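PDB 4DZH: amidohydrolase from Xanthomonas campestris pv. campestris, which probably deaminates adenosine-type nucleosides such as 5'-methylthioadenosine, as a zinc-dependent member of the amidohydrolase superfamily. Local coordinates for residues A[64-69]-A[410-415]; A[126-131]-A[153-158]. One frame throughout, in Å; residues are numbered along the deposited sequence.

Contact 1 (A[64-69]-A[410-415]); sequences VSRPDA and VTDVWI
Arg66 and Asp412 face each other from strands of two different sheets, 63-66 and 410-415, whose backbones stay well apart, the nearest CA atoms being those of Arg66 and Asp412 at 9.3 Å. Side chains alone bridge that gap. The guanidinium of Arg66 grips the carboxylate of Asp412 side-on with two nitrogens: Arg66 NE gives a nearly straight bond of 2.7 Å to Asp412 OD2, and Arg66 NH2 one of 3.0 Å to Asp412 OD1. Both acceptors lie close to the guanidinium plane, yet the carboxylate is turned 50° against it, and each oxygen is therefore met from above its own plane. A bend at chi2 of -67° swings the long arginine chain round, and its third nitrogen, NH1, closes back on Ser65 O at 3.0 Å, which limits rotation of the group. Thr411 OG1 is 2.9 Å from Asp412 OD2 and reaches it from the face opposite Arg66 NE, while Asp412 OD1 also accepts from the backbone N of Gln423. An apolar contact adjoins the ion pair. Val64 CG1 sits 3.5 Å from the plane of the Arg66 guanidinium, over its centre, and also meets the edge of the Trp414 indole, 4.0 Å from Trp414 CZ2. Branched valine suits a strand and fills this place between cation and ring. After Arg66 the chain passes through a type I turn into strand 69-80. The contact joins the four-stranded sheet holding strands 16-20 and 63-66 to strand 410-415 of the larger mixed sheet, probably within the small beta domain that amidohydrolases commonly build beside the barrel from both chain ends. With each oxygen taking two donors, the buried Asp412 is probably held as a carboxylate, its charge balanced by Arg66.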
loop_
_atom_site.group_PDB
_atom_site.type_symbol
_atom_site.label_atom_id
_atom_site.label_comp_id
_atom_site.label_asym_id
_atom_site.label_seq_id
_atom_site.Cartn_x
_atom_site.Cartn_y
_atom_site.Cartn_z
ATOM N N VAL A 64 4.172 27.119 14.433
ATOM C CA VAL A 64 3.747 25.716 14.532
ATOM C C VAL A 64 4.979 24.858 14.739
ATOM O O VAL A 64 5.893 24.857 13.912
ATOM C CB VAL A 64 3.008 25.285 13.239
ATOM C CG1 VAL A 64 2.700 23.772 13.252
ATOM C CG2 VAL A 64 1.754 26.109 13.065
ATOM N N SER A 65 5.035 24.130 15.851
ATOM C CA SER A 65 6.222 23.360 16.118
ATOM C C SER A 65 5.879 21.882 16.072
ATOM O O SER A 65 5.003 21.418 16.814
ATOM C CB SER A 65 6.806 23.704 17.483
ATOM O OG SER A 65 6.122 22.989 18.475
ATOM N N ARG A 66 6.607 21.154 15.235
ATOM C CA ARG A 66 6.369 19.718 15.057
ATOM C C ARG A 66 7.727 19.057 15.096
ATOM O O ARG A 66 8.278 18.690 14.067
ATOM C CB ARG A 66 5.701 19.478 13.704
ATOM C CG ARG A 66 4.321 20.055 13.593
ATOM C CD ARG A 66 3.302 19.370 14.504
ATOM N NE ARG A 66 1.963 19.935 14.290
ATOM C CZ ARG A 66 1.407 20.911 15.014
ATOM N NH1 ARG A 66 2.056 21.482 16.045
ATOM N NH2 ARG A 66 0.177 21.338 14.728
ATOM N N PRO A 67 8.320 18.953 16.292
ATOM C CA PRO A 67 9.711 18.485 16.359
ATOM C C PRO A 67 9.915 17.022 15.958
ATOM O O PRO A 67 11.061 16.630 15.704
ATOM C CB PRO A 67 10.064 18.703 17.825
ATOM C CG PRO A 67 8.749 18.684 18.526
ATOM C CD PRO A 67 7.769 19.289 17.616
ATOM N N ASP A 68 8.835 16.247 15.869
ATOM C CA ASP A 68 8.927 14.811 15.543
ATOM C C ASP A 68 8.586 14.550 14.078
ATOM O O ASP A 68 8.593 13.386 13.618
ATOM C CB ASP A 68 7.984 13.981 16.429
ATOM C CG ASP A 68 8.408 13.963 17.902
ATOM O OD1 ASP A 68 9.632 13.916 18.185
ATOM O OD2 ASP A 68 7.507 13.976 18.775
ATOM N N ALA A 69 8.302 15.615 13.340
ATOM C CA ALA A 69 7.686 15.444 12.013
ATOM C C ALA A 69 8.678 15.765 10.922
ATOM O O ALA A 69 9.601 16.568 11.144
ATOM C CB ALA A 69 6.460 16.365 11.855
ATOM N N VAL A 410 0.080 11.674 8.260
ATOM C CA VAL A 410 -0.033 13.108 7.968
ATOM C C VAL A 410 -0.778 13.810 9.090
ATOM O O VAL A 410 -1.904 13.429 9.425
ATOM C CB VAL A 410 -0.769 13.323 6.610
ATOM C CG1 VAL A 410 -1.082 14.807 6.369
ATOM C CG2 VAL A 410 0.091 12.726 5.452
ATOM N N THR A 411 -0.200 14.851 9.681
ATOM C CA THR A 411 -0.897 15.543 10.767
ATOM C C THR A 411 -1.322 16.961 10.458
ATOM O O THR A 411 -2.349 17.422 10.934
ATOM C CB THR A 411 -0.041 15.584 12.036
ATOM O OG1 THR A 411 1.208 16.226 11.748
ATOM C CG2 THR A 411 0.222 14.142 12.554
ATOM N N ASP A 412 -0.572 17.616 9.593
ATOM C CA ASP A 412 -0.900 18.997 9.233
ATOM C C ASP A 412 -0.645 19.250 7.746
ATOM O O ASP A 412 0.317 18.736 7.198
ATOM C CB ASP A 412 -0.095 19.997 10.078
ATOM C CG ASP A 412 -0.289 19.786 11.605
ATOM O OD1 ASP A 412 -1.225 20.370 12.210
ATOM O OD2 ASP A 412 0.480 19.000 12.183
ATOM N N VAL A 413 -1.525 20.050 7.184
ATOM C CA VAL A 413 -1.495 20.389 5.764
ATOM C C VAL A 413 -1.848 21.854 5.565
ATOM O O VAL A 413 -2.857 22.366 6.111
ATOM C CB VAL A 413 -2.543 19.554 5.028
ATOM C CG1 VAL A 413 -2.645 20.018 3.566
ATOM C CG2 VAL A 413 -2.168 18.091 5.121
ATOM N N TRP A 414 -1.036 22.531 4.761
ATOM C CA TRP A 414 -1.312 23.908 4.346
ATOM C C TRP A 414 -1.309 23.973 2.831
ATOM O O TRP A 414 -0.485 23.304 2.188
ATOM C CB TRP A 414 -0.221 24.856 4.818
ATOM C CG TRP A 414 -0.054 24.959 6.306
ATOM C CD1 TRP A 414 -0.562 25.946 7.127
ATOM C CD2 TRP A 414 0.698 24.084 7.144
ATOM N NE1 TRP A 414 -0.163 25.729 8.431
ATOM C CE2 TRP A 414 0.623 24.609 8.467
ATOM C CE3 TRP A 414 1.450 22.928 6.912
ATOM C CZ2 TRP A 414 1.229 23.975 9.551
ATOM C CZ3 TRP A 414 2.068 22.297 8.017
ATOM C CH2 TRP A 414 1.954 22.836 9.304
ATOM N N ILE A 415 -2.203 24.801 2.285
ATOM C CA ILE A 415 -2.265 25.088 0.839
ATOM C C ILE A 415 -2.246 26.605 0.709
ATOM O O ILE A 415 -3.126 27.314 1.245
ATOM C CB ILE A 415 -3.521 24.515 0.143
ATOM C CG1 ILE A 415 -3.586 22.997 0.358
ATOM C CG2 ILE A 415 -3.550 24.874 -1.394
ATOM C CD1 ILE A 415 -4.743 22.306 -0.427
#

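Contact 2 (A[126-131]-A[153-158]); sequences AEMLRG and HGFRAL
Phe155 pushes its ring against the last turn of helix 114-130, where Met128 and Leu129 receive it; a broad flat ring can meet two helix side chains at once. Sulfur and aromatic ring make a Met-aromatic contact: Met128 SD lies 4.9 Å from the centroid of the Phe155 ring, approaching obliquely, 55° off the ring normal. The two side chains cross at about a right angle, and the bend of the methionine at chi3 (-65°) brings its methyl close to the far end of the ring, with Met128 CE 3.4 Å from Phe155 CZ. A flexible, polarisable thioether can follow the outline of a ring in this way. The helix and the strand belong to the beta/alpha barrel of the amidohydrolases: helix 114-130 leads into strand 133-139, which pairs in parallel with strand 156-163, and Phe155 stands just ahead of the latter. Its CG is anti to the backbone N (chi1 -170°), which sends the ring across to the helix. Purely apolar packing supplies the rest. Leu129 comes in at the ring edge, against which a branched leucine end packs well: Leu129 CD2 is 3.8 Å from Phe155 CE2, and the leucine and phenylalanine side chains run alongside one another, pointing opposite ways. Met128 also rests on Val136. In the backbone, Gly154, just past helix 143-152, closes that helix with a Schellman motif, its positive phi being readily adopted by glycine.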
loop_
_atom_site.group_PDB
_atom_site.type_symbol
_atom_site.label_atom_id
_atom_site.label_comp_id
_atom_site.label_asym_id
_atom_site.label_seq_id
_atom_site.Cartn_x
_atom_site.Cartn_y
_atom_site.Cartn_z
ATOM N N ALA A 126 -11.532 15.896 1.101
ATOM C CA ALA A 126 -11.285 15.444 2.476
ATOM C C ALA A 126 -10.263 14.279 2.513
ATOM O O ALA A 126 -9.336 14.270 3.334
ATOM C CB ALA A 126 -12.620 15.053 3.130
ATOM N N GLU A 127 -10.463 13.279 1.649
ATOM C CA GLU A 127 -9.558 12.142 1.625
ATOM C C GLU A 127 -8.135 12.544 1.239
ATOM O O GLU A 127 -7.145 12.055 1.831
ATOM C CB GLU A 127 -10.077 11.040 0.684
ATOM C CG GLU A 127 -9.118 9.835 0.665
ATOM C CD GLU A 127 -9.624 8.658 -0.122
ATOM O OE1 GLU A 127 -10.772 8.662 -0.585
ATOM O OE2 GLU A 127 -8.810 7.715 -0.270
ATOM N N MET A 128 -8.039 13.489 0.298
ATOM C CA MET A 128 -6.729 13.923 -0.186
ATOM C C MET A 128 -6.005 14.683 0.896
ATOM O O MET A 128 -4.874 14.371 1.195
ATOM C CB MET A 128 -6.837 14.740 -1.460
ATOM C CG MET A 128 -7.252 13.864 -2.632
ATOM S SD MET A 128 -7.204 14.769 -4.203
ATOM C CE MET A 128 -8.497 16.015 -3.910
ATOM N N LEU A 129 -6.702 15.608 1.548
ATOM C CA LEU A 129 -6.059 16.409 2.613
ATOM C C LEU A 129 -5.585 15.527 3.772
ATOM O O LEU A 129 -4.477 15.673 4.271
ATOM C CB LEU A 129 -6.981 17.503 3.163
ATOM C CG LEU A 129 -7.300 18.596 2.151
ATOM C CD1 LEU A 129 -8.447 19.492 2.617
ATOM C CD2 LEU A 129 -6.021 19.419 1.869
ATOM N N ARG A 130 -6.415 14.551 4.138
ATOM C CA ARG A 130 -6.105 13.676 5.279
ATOM C C ARG A 130 -4.860 12.810 4.988
ATOM O O ARG A 130 -4.174 12.323 5.901
ATOM C CB ARG A 130 -7.328 12.841 5.652
ATOM C CG ARG A 130 -8.369 13.646 6.502
ATOM C CD ARG A 130 -9.749 13.058 6.436
ATOM N NE ARG A 130 -9.813 11.672 6.910
ATOM C CZ ARG A 130 -10.139 11.298 8.146
ATOM N NH1 ARG A 130 -10.402 12.196 9.101
ATOM N NH2 ARG A 130 -10.212 9.997 8.426
ATOM N N GLY A 131 -4.548 12.678 3.683
ATOM C CA GLY A 131 -3.417 11.905 3.240
ATOM C C GLY A 131 -2.286 12.704 2.662
ATOM O O GLY A 131 -1.424 12.150 1.977
ATOM N N HIS A 153 -12.762 25.307 -1.430
ATOM C CA HIS A 153 -12.049 24.641 -0.368
ATOM C C HIS A 153 -10.590 25.048 -0.272
ATOM O O HIS A 153 -9.820 24.483 0.552
ATOM C CB HIS A 153 -12.131 23.103 -0.529
ATOM C CG HIS A 153 -13.473 22.543 -0.188
ATOM N ND1 HIS A 153 -14.516 22.518 -1.078
ATOM C CD2 HIS A 153 -13.963 22.080 0.987
ATOM C CE1 HIS A 153 -15.589 22.013 -0.483
ATOM N NE2 HIS A 153 -15.279 21.748 0.768
ATOM N N GLY A 154 -10.181 25.979 -1.121
ATOM C CA GLY A 154 -8.783 26.341 -1.164
ATOM C C GLY A 154 -7.807 25.267 -1.599
ATOM O O GLY A 154 -6.688 25.224 -1.114
ATOM N N PHE A 155 -8.218 24.414 -2.542
ATOM C CA PHE A 155 -7.446 23.244 -2.900
ATOM C C PHE A 155 -6.931 23.437 -4.326
ATOM O O PHE A 155 -7.681 23.907 -5.167
ATOM C CB PHE A 155 -8.338 21.984 -2.781
ATOM C CG PHE A 155 -7.580 20.688 -2.902
ATOM C CD1 PHE A 155 -7.211 20.166 -4.147
ATOM C CD2 PHE A 155 -7.228 19.991 -1.763
ATOM C CE1 PHE A 155 -6.481 18.978 -4.234
ATOM C CE2 PHE A 155 -6.471 18.796 -1.833
ATOM C CZ PHE A 155 -6.115 18.278 -3.076
ATOM N N ARG A 156 -5.643 23.141 -4.566
ATOM C CA ARG A 156 -5.045 23.456 -5.862
ATOM C C ARG A 156 -5.396 22.413 -6.927
ATOM O O ARG A 156 -5.389 21.209 -6.672
ATOM C CB ARG A 156 -3.527 23.556 -5.713
ATOM C CG ARG A 156 -2.842 24.306 -6.878
ATOM C CD ARG A 156 -1.357 24.455 -6.590
ATOM N NE ARG A 156 -1.138 25.156 -5.330
ATOM C CZ ARG A 156 -1.231 26.481 -5.187
ATOM N NH1 ARG A 156 -1.580 27.259 -6.223
ATOM N NH2 ARG A 156 -1.000 27.033 -4.003
ATOM N N ALA A 157 -5.675 22.881 -8.137
ATOM C CA ALA A 157 -6.038 21.924 -9.180
ATOM C C ALA A 157 -5.765 22.433 -10.566
ATOM O O ALA A 157 -6.020 23.594 -10.893
ATOM C CB ALA A 157 -7.521 21.596 -9.075
ATOM N N LEU A 158 -5.329 21.503 -11.400
ATOM C CA LEU A 158 -5.398 21.695 -12.870
ATOM C C LEU A 158 -6.648 20.931 -13.280
ATOM O O LEU A 158 -6.723 19.695 -13.065
ATOM C CB LEU A 158 -4.148 21.097 -13.538
ATOM C CG LEU A 158 -4.159 21.200 -15.083
ATOM C CD1 LEU A 158 -4.230 22.647 -15.574
ATOM C CD2 LEU A 158 -2.933 20.516 -15.697
#

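Contact 1 and contact 2 have centres 16 Å apart and meet through strand 410-415. Its residues alternate in direction: Asp412 and Trp414 serve contact 1, whereas on the other side Val413 packs on Leu129, and Ile415 on both Leu129 and Phe155, with Ile415 CD1 3.6 Å from Phe155 CD2. Along the chain, 126-131 and 153-158 are nested between 64-69 and 410-415, so a local barrel contact lies inside a much longer loop. Strands 410-415 and 156-163 belong to the same mixed sheet. Early and late parts of the chain are thereby brought together beside the barrel that carries the metal sites, with strand 410-415 standing between the small N-terminal sheet and the barrel.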